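Local coordinates for effector protein B, substrate of the Dot/Icm secretion system (Legionella drancourtii, PDB 4JVS), which probably stimulates GTP hydrolysis by a host small GTPase, this chain being the GTPase-activating (GAP) domain of a larger membrane-associated bacterial effector, at residues 34-39 / 199-203; 55-60 / 174-178. All coordinates share one frame; numbering follows the deposited sequence.

How the contacts relate
Both contacts lie in the N-terminal subdomain of the GAP domain, on the same side of the chain's centre, with centres about 16 Å apart. Contact 1 joins two helices, 34-45 and 193-214. Contact 2 sets the loop between helices 34-45 and 60-80 against the end of helix 156-177. Helix 156-177 links them, because its Ile170 touches Ile38, Leu199 and Phe202 of contact 1. Both contacts are partly buried, mixing buried and more exposed residues. Contact 1 is aromatic and aliphatic, with a partly exposed methionine. Contact 2 packs a phenylalanine between aliphatic groups and adds a weak Thr55-Gln178 hydrogen bond beside it. Its Arg175 also reaches another protein chain.

Contact 1 (34-39 / 199-203); sequences FPELIR and LDDFM
Phe34 turns the edge of its ring onto one face of Phe202. The pair is T-shaped (edge-to-face), with centroids 5.1 Å apart and planes at 77°. The CD2-CE2 side of Phe34 does the touching, and Phe34 CD2 lies 3.5 Å from Phe202 CZ. Phe202 has CG anti to the backbone N (chi1 -175°), which extends its ring toward helix 34-45, where Phe34 meets its face. At the edge of the Phe202 ring sits Pro35, whose CA is 4.2 Å from Phe202 CE2. The pair joins helix 34-45 to helix 193-214 in the largely helical N-terminal subdomain of the LepB GAP domain. Helix 60-80 adds Phe67 to the aromatic group, edge-to-face with Phe34. Ile38 points toward the second helix between Leu199 and Met203. Ile38 CG2 lies 3.7 Å from Leu199 CD2. Ile38 CG2 is also 3.8 Å from Met203 SD, and it approaches Phe202 obliquely. The other branch of Ile38 ends in CD1, which lies over one face of Phe34 near the rim. The Met203 chain bends at chi2 and chi3. This brings Met203 CE to 3.8 Å from Pro35 O.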
ATOM      1  N   PHE A  34       8.794  -2.452 -19.783  1.00 47.09           N
ATOM      2  CA  PHE A  34       9.036  -1.380 -18.821  1.00 43.23           C
ATOM      3  C   PHE A  34      10.507  -0.898 -18.736  1.00 42.32           C
ATOM      4  O   PHE A  34      10.747   0.305 -18.751  1.00 43.49           O
ATOM      5  CB  PHE A  34       8.481  -1.785 -17.444  1.00 41.78           C
ATOM      6  CG  PHE A  34       8.366  -0.647 -16.467  1.00 40.39           C
ATOM      7  CD1 PHE A  34       7.247   0.176 -16.459  1.00 39.43           C
ATOM      8  CD2 PHE A  34       9.372  -0.408 -15.551  1.00 37.66           C
ATOM      9  CE1 PHE A  34       7.139   1.218 -15.554  1.00 36.72           C
ATOM     10  CE2 PHE A  34       9.274   0.632 -14.650  1.00 38.41           C
ATOM     11  CZ  PHE A  34       8.150   1.446 -14.649  1.00 39.95           C
ATOM     12  N   PRO A  35      11.465  -1.787 -18.672  1.00 40.58           N
ATOM     13  CA  PRO A  35      12.836  -1.352 -18.572  1.00 41.56           C
ATOM     14  C   PRO A  35      13.317  -0.554 -19.758  1.00 45.23           C
ATOM     15  O   PRO A  35      14.016   0.403 -19.588  1.00 46.15           O
ATOM     16  CB  PRO A  35      13.578  -2.658 -18.520  1.00 43.60           C
ATOM     17  CG  PRO A  35      12.646  -3.561 -17.899  1.00 43.40           C
ATOM     18  CD  PRO A  35      11.382  -3.237 -18.553  1.00 43.27           C
ATOM     19  N   GLU A  36      12.976  -0.961 -20.955  1.00 46.14           N
ATOM     20  CA  GLU A  36      13.323  -0.201 -22.133  1.00 46.89           C
ATOM     21  C   GLU A  36      12.635   1.126 -22.192  1.00 46.41           C
ATOM     22  O   GLU A  36      13.168   2.086 -22.668  1.00 44.57           O
ATOM     23  CB  GLU A  36      13.046  -1.001 -23.374  1.00 49.06           C
ATOM     24  CG  GLU A  36      14.132  -2.006 -23.616  1.00 52.17           C
ATOM     25  CD  GLU A  36      15.496  -1.421 -23.430  1.00 53.88           C
ATOM     26  OE1 GLU A  36      16.286  -2.013 -22.694  1.00 52.46           O
ATOM     27  OE2 GLU A  36      15.767  -0.372 -24.033  1.00 55.69           O
ATOM     28  N   LEU A  37      11.409   1.151 -21.747  1.00 44.06           N
ATOM     29  CA  LEU A  37      10.684   2.361 -21.697  1.00 43.42           C
ATOM     30  C   LEU A  37      11.363   3.344 -20.777  1.00 44.44           C
ATOM     31  O   LEU A  37      11.565   4.463 -21.120  1.00 45.14           O
ATOM     32  CB  LEU A  37       9.321   2.018 -21.159  1.00 43.37           C
ATOM     33  CG  LEU A  37       8.206   3.018 -21.093  1.00 43.34           C
ATOM     34  CD1 LEU A  37       8.041   3.653 -22.437  1.00 47.39           C
ATOM     35  CD2 LEU A  37       6.951   2.302 -20.715  1.00 39.54           C
ATOM     36  N   ILE A  38      11.771   2.916 -19.613  1.00 41.63           N
ATOM     37  CA  ILE A  38      12.437   3.793 -18.698  1.00 38.38           C
ATOM     38  C   ILE A  38      13.772   4.269 -19.195  1.00 42.88           C
ATOM     39  O   ILE A  38      14.098   5.414 -19.096  1.00 41.86           O
ATOM     40  CB  ILE A  38      12.634   3.073 -17.392  1.00 39.08           C
ATOM     41  CG1 ILE A  38      11.289   2.772 -16.766  1.00 39.46           C
ATOM     42  CG2 ILE A  38      13.480   3.888 -16.454  1.00 40.92           C
ATOM     43  CD1 ILE A  38      10.243   3.805 -17.006  1.00 37.59           C
ATOM     44  N   ARG A  39      14.545   3.366 -19.753  1.00 45.25           N
ATOM     45  CA  ARG A  39      15.825   3.685 -20.375  1.00 45.41           C
ATOM     46  C   ARG A  39      15.629   4.812 -21.382  1.00 45.34           C
ATOM     47  O   ARG A  39      16.350   5.809 -21.362  1.00 43.98           O
ATOM     48  CB  ARG A  39      16.390   2.456 -21.085  1.00 48.16           C
ATOM     49  CG  ARG A  39      17.862   2.569 -21.497  1.00 47.93           C
ATOM     50  CD  ARG A  39      18.138   1.784 -22.790  1.00 52.43           C
ATOM     51  NE  ARG A  39      17.912   2.604 -23.985  1.00 56.92           N
ATOM     52  CZ  ARG A  39      17.015   2.356 -24.941  1.00 55.86           C
ATOM     53  NH1 ARG A  39      16.225   1.286 -24.890  1.00 51.02           N
ATOM     54  NH2 ARG A  39      16.915   3.189 -25.967  1.00 55.22           N
ATOM     55  N   LEU A 199      13.890   7.430 -12.221  1.00 41.95           N
ATOM     56  CA  LEU A 199      14.276   6.653 -13.384  1.00 42.90           C
ATOM     57  C   LEU A 199      15.642   6.003 -13.174  1.00 44.54           C
ATOM     58  O   LEU A 199      15.809   4.805 -13.435  1.00 46.49           O
ATOM     59  CB  LEU A 199      14.280   7.529 -14.638  1.00 42.87           C
ATOM     60  CG  LEU A 199      12.928   8.131 -15.005  1.00 40.38           C
ATOM     61  CD1 LEU A 199      13.040   9.018 -16.217  1.00 40.33           C
ATOM     62  CD2 LEU A 199      11.940   7.023 -15.252  1.00 38.89           C
ATOM     63  N   ASP A 200      16.610   6.787 -12.695  1.00 42.90           N
ATOM     64  CA  ASP A 200      17.971   6.283 -12.474  1.00 41.52           C
ATOM     65  C   ASP A 200      18.028   5.261 -11.328  1.00 44.54           C
ATOM     66  O   ASP A 200      18.768   4.282 -11.403  1.00 43.45           O
ATOM     67  CB  ASP A 200      18.964   7.432 -12.239  1.00 44.32           C
ATOM     68  CG  ASP A 200      19.082   8.376 -13.444  1.00 51.71           C
ATOM     69  OD1 ASP A 200      18.962   7.893 -14.598  1.00 54.10           O
ATOM     70  OD2 ASP A 200      19.294   9.598 -13.236  1.00 47.98           O
ATOM     71  N   ASP A 201      17.241   5.480 -10.277  1.00 44.04           N
ATOM     72  CA  ASP A 201      17.142   4.510  -9.191  1.00 42.46           C
ATOM     73  C   ASP A 201      16.575   3.177  -9.679  1.00 43.90           C
ATOM     74  O   ASP A 201      16.960   2.115  -9.184  1.00 42.23           O
ATOM     75  CB  ASP A 201      16.290   5.055  -8.043  1.00 42.06           C
ATOM     76  CG  ASP A 201      17.024   6.099  -7.215  1.00 46.24           C
ATOM     77  OD1 ASP A 201      17.954   6.747  -7.753  1.00 45.56           O
ATOM     78  OD2 ASP A 201      16.673   6.271  -6.023  1.00 49.33           O
ATOM     79  N   PHE A 202      15.659   3.230 -10.647  1.00 43.77           N
ATOM     80  CA  PHE A 202      15.121   2.000 -11.222  1.00 44.52           C
ATOM     81  C   PHE A 202      16.202   1.183 -11.944  1.00 43.61           C
ATOM     82  O   PHE A 202      16.395  -0.001 -11.652  1.00 41.53           O
ATOM     83  CB  PHE A 202      13.953   2.280 -12.165  1.00 41.74           C
ATOM     84  CG  PHE A 202      13.304   1.032 -12.685  1.00 40.18           C
ATOM     85  CD1 PHE A 202      12.427   0.308 -11.886  1.00 41.33           C
ATOM     86  CD2 PHE A 202      13.592   0.562 -13.952  1.00 39.22           C
ATOM     87  CE1 PHE A 202      11.836  -0.855 -12.357  1.00 41.54           C
ATOM     88  CE2 PHE A 202      13.007  -0.600 -14.429  1.00 40.25           C
ATOM     89  CZ  PHE A 202      12.129  -1.310 -13.630  1.00 41.51           C
ATOM     90  N   MET A 203      16.882   1.833 -12.888  1.00 42.37           N
ATOM     91  CA  MET A 203      18.057   1.290 -13.562  1.00 42.41           C
ATOM     92  C   MET A 203      19.055   0.614 -12.624  1.00 45.24           C
ATOM     93  O   MET A 203      19.492  -0.514 -12.878  1.00 47.09           O
ATOM     94  CB  MET A 203      18.790   2.412 -14.289  1.00 44.29           C
ATOM     95  CG  MET A 203      18.714   2.362 -15.793  1.00 51.14           C
ATOM     96  SD  MET A 203      17.074   2.776 -16.394  1.00 60.41           S
ATOM     97  CE  MET A 203      16.369   1.135 -16.691  1.00 42.79           C
TER

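Contact 2 (55-60 / 174-178); sequences TEEVNF and LRLIQ
The Phe60 ring lies between Arg175 on one face and Val58 on the other. Arg175 CG stands over the ring centre in a CH-pi contact, 4.1 Å from the Phe60 centroid and 2° off the ring normal. Val58 CG1, from the same loop as the ring, covers the opposite face nearer the rim. Leu174 CB meets the ring edge in plane, 3.5 Å from Phe60 CE1. Gln178 NE2 is also at the edge, 3.7 Å from Phe60 CE2. The amide of Gln178 is turned 65° from the ring plane.

The Arg175 chain bends at chi2 and chi3. Its methylene part stays on the ring while the guanidinium leads away from the loop. The partner of Arg175 NH1 lies outside both segments: it is an acidic side chain of another protein chain, held in a salt bridge. The Arg175 side chain is about 11 Å from the bound aluminum fluoride.

Thr55 meets the helix end with both branches. Thr55 CG2 packs 3.8 Å from Ile177 CG2 and farther from Leu174 CD2. Thr55 OG1 gives a weak hydrogen bond to Gln178 OE1, at 3.4 Å. Gln178 has CG anti to the backbone N (chi1 161°), and the bend at chi2 carries the amide across Thr55.

The loop enters this contact through a type I beta turn from Thr55 to Val58. Asn59 then takes the N-cap position of helix 60-80, with its OD1 bonded to Gln62 N. Phe60 is the first residue of that helix, and its ring packs on the end of helix 156-177.

Between the two segments the contact rests mostly on apolar and CH-pi packing, with a weak Thr55-Gln178 hydrogen bond. The aliphatic part of Arg175 packs on Phe60, while its guanidinium bridges to the other protein, probably the GTPase. The ring packing probably helps to place that guanidinium for its partner.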
ATOM      1  N   THR A  55       3.757  14.842 -20.081  1.00 50.41           N
ATOM      2  CA  THR A  55       3.213  13.542 -19.726  1.00 45.76           C
ATOM      3  C   THR A  55       1.788  13.373 -20.219  1.00 47.64           C
ATOM      4  O   THR A  55       1.062  12.490 -19.757  1.00 50.48           O
ATOM      5  CB  THR A  55       3.191  13.372 -18.210  1.00 45.35           C
ATOM      6  OG1 THR A  55       2.336  14.367 -17.637  1.00 48.93           O
ATOM      7  CG2 THR A  55       4.584  13.527 -17.637  1.00 44.52           C
ATOM      8  N   GLU A  56       1.390  14.224 -21.159  1.00 49.20           N
ATOM      9  CA  GLU A  56       0.016  14.253 -21.667  1.00 49.22           C
ATOM     10  C   GLU A  56      -0.362  12.968 -22.412  1.00 47.57           C
ATOM     11  O   GLU A  56      -1.501  12.511 -22.340  1.00 47.93           O
ATOM     12  CB  GLU A  56      -0.182  15.471 -22.583  1.00 52.43           C
ATOM     13  CG  GLU A  56       0.929  16.543 -22.484  1.00 54.70           C
ATOM     14  CD  GLU A  56       0.925  17.304 -21.153  1.00 58.27           C
ATOM     15  OE1 GLU A  56       2.007  17.761 -20.717  1.00 55.55           O
ATOM     16  OE2 GLU A  56      -0.162  17.447 -20.543  1.00 58.41           O
ATOM     17  N   GLU A  57       0.595  12.382 -23.124  1.00 48.36           N
ATOM     18  CA  GLU A  57       0.313  11.204 -23.939  1.00 47.08           C
ATOM     19  C   GLU A  57       0.609   9.885 -23.220  1.00 46.70           C
ATOM     20  O   GLU A  57       0.564   8.804 -23.826  1.00 44.02           O
ATOM     21  CB  GLU A  57       1.040  11.293 -25.282  1.00 43.43           C
ATOM     22  CG  GLU A  57       0.662  12.546 -26.056  1.00 44.46           C
ATOM     23  CD  GLU A  57       0.976  12.456 -27.536  1.00 46.90           C
ATOM     24  OE1 GLU A  57       1.010  13.527 -28.189  1.00 44.93           O
ATOM     25  OE2 GLU A  57       1.182  11.325 -28.039  1.00 47.45           O
ATOM     26  N   VAL A  58       0.890   9.986 -21.923  1.00 44.96           N
ATOM     27  CA  VAL A  58       1.126   8.815 -21.091  1.00 45.81           C
ATOM     28  C   VAL A  58      -0.209   8.260 -20.571  1.00 44.11           C
ATOM     29  O   VAL A  58      -0.982   8.967 -19.931  1.00 49.13           O
ATOM     30  CB  VAL A  58       2.099   9.140 -19.915  1.00 45.95           C
ATOM     31  CG1 VAL A  58       2.318   7.927 -19.021  1.00 44.45           C
ATOM     32  CG2 VAL A  58       3.431   9.627 -20.449  1.00 45.54           C
ATOM     33  N   ASN A  59      -0.479   6.995 -20.871  1.00 42.86           N
ATOM     34  CA  ASN A  59      -1.641   6.313 -20.327  1.00 45.18           C
ATOM     35  C   ASN A  59      -1.261   5.536 -19.074  1.00 43.95           C
ATOM     36  O   ASN A  59      -0.655   4.467 -19.156  1.00 43.12           O
ATOM     37  CB  ASN A  59      -2.239   5.372 -21.368  1.00 44.90           C
ATOM     38  CG  ASN A  59      -3.497   4.671 -20.879  1.00 47.78           C
ATOM     39  OD1 ASN A  59      -3.694   4.454 -19.685  1.00 49.97           O
ATOM     40  ND2 ASN A  59      -4.350   4.293 -21.814  1.00 54.04           N
ATOM     41  N   PHE A  60      -1.660   6.059 -17.920  1.00 40.85           N
ATOM     42  CA  PHE A  60      -1.237   5.496 -16.648  1.00 40.29           C
ATOM     43  C   PHE A  60      -1.694   4.055 -16.413  1.00 41.40           C
ATOM     44  O   PHE A  60      -0.937   3.253 -15.859  1.00 41.25           O
ATOM     45  CB  PHE A  60      -1.588   6.431 -15.493  1.00 37.39           C
ATOM     46  CG  PHE A  60      -0.722   7.649 -15.444  1.00 40.81           C
ATOM     47  CD1 PHE A  60       0.577   7.567 -14.986  1.00 45.39           C
ATOM     48  CD2 PHE A  60      -1.185   8.865 -15.888  1.00 41.54           C
ATOM     49  CE1 PHE A  60       1.389   8.690 -14.955  1.00 43.79           C
ATOM     50  CE2 PHE A  60      -0.381   9.982 -15.860  1.00 40.84           C
ATOM     51  CZ  PHE A  60       0.906   9.894 -15.401  1.00 42.00           C
ATOM     52  N   LEU A 174       5.238  10.626 -12.273  1.00 41.15           N
ATOM     53  CA  LEU A 174       4.576  11.001 -13.524  1.00 42.19           C
ATOM     54  C   LEU A 174       3.123  11.439 -13.309  1.00 42.98           C
ATOM     55  O   LEU A 174       2.681  12.428 -13.888  1.00 41.71           O
ATOM     56  CB  LEU A 174       4.641   9.865 -14.552  1.00 40.39           C
ATOM     57  CG  LEU A 174       6.031   9.464 -15.056  1.00 39.38           C
ATOM     58  CD1 LEU A 174       5.924   8.397 -16.144  1.00 36.98           C
ATOM     59  CD2 LEU A 174       6.826  10.671 -15.541  1.00 37.61           C
ATOM     60  N   ARG A 175       2.391  10.698 -12.477  1.00 44.58           N
ATOM     61  CA  ARG A 175       1.004  11.029 -12.147  1.00 43.31           C
ATOM     62  C   ARG A 175       0.947  12.364 -11.411  1.00 45.65           C
ATOM     63  O   ARG A 175       0.014  13.147 -11.604  1.00 46.71           O
ATOM     64  CB  ARG A 175       0.369   9.917 -11.297  1.00 43.60           C
ATOM     65  CG  ARG A 175      -1.115   9.662 -11.567  1.00 49.36           C
ATOM     66  CD  ARG A 175      -1.986   9.744 -10.292  1.00 57.03           C
ATOM     67  NE  ARG A 175      -1.499   8.887  -9.207  1.00 60.10           N
ATOM     68  CZ  ARG A 175      -1.277   9.299  -7.956  1.00 63.10           C
ATOM     69  NH1 ARG A 175      -1.501  10.568  -7.611  1.00 53.41           N
ATOM     70  NH2 ARG A 175      -0.827   8.439  -7.042  1.00 58.81           N
ATOM     71  N   LEU A 176       1.951  12.615 -10.567  1.00 45.06           N
ATOM     72  CA  LEU A 176       2.070  13.893  -9.862  1.00 46.88           C
ATOM     73  C   LEU A 176       2.296  15.064 -10.827  1.00 45.66           C
ATOM     74  O   LEU A 176       1.596  16.069 -10.770  1.00 48.36           O
ATOM     75  CB  LEU A 176       3.190  13.842  -8.810  1.00 45.97           C
ATOM     76  CG  LEU A 176       2.864  13.128  -7.493  1.00 42.52           C
ATOM     77  CD1 LEU A 176       4.061  13.062  -6.579  1.00 40.93           C
ATOM     78  CD2 LEU A 176       1.718  13.813  -6.785  1.00 43.48           C
ATOM     79  N   ILE A 177       3.269  14.911 -11.685  1.00 44.69           N
ATOM     80  CA  ILE A 177       3.613  15.901 -12.662  1.00 46.66           C
ATOM     81  C   ILE A 177       2.477  16.112 -13.596  1.00 47.39           C
ATOM     82  O   ILE A 177       2.227  17.195 -14.003  1.00 50.47           O
ATOM     83  CB  ILE A 177       4.847  15.492 -13.434  1.00 49.33           C
ATOM     84  CG1 ILE A 177       6.075  15.986 -12.699  1.00 50.35           C
ATOM     85  CG2 ILE A 177       4.809  16.095 -14.802  1.00 48.29           C
ATOM     86  CD1 ILE A 177       7.290  15.141 -12.903  1.00 46.19           C
ATOM     87  N   GLN A 178       1.767  15.060 -13.904  1.00 46.41           N
ATOM     88  CA  GLN A 178       0.637  15.115 -14.787  1.00 47.34           C
ATOM     89  C   GLN A 178      -0.463  15.942 -14.213  1.00 49.68           C
ATOM     90  O   GLN A 178      -1.400  16.237 -14.894  1.00 50.65           O
ATOM     91  CB  GLN A 178       0.114  13.730 -15.088  1.00 49.96           C
ATOM     92  CG  GLN A 178      -1.298  13.697 -15.620  1.00 47.53           C
ATOM     93  CD  GLN A 178      -1.342  13.829 -17.102  1.00 52.01           C
ATOM     94  OE1 GLN A 178      -0.994  14.857 -17.640  1.00 54.44           O
ATOM     95  NE2 GLN A 178      -1.760  12.789 -17.771  1.00 52.58           N
TER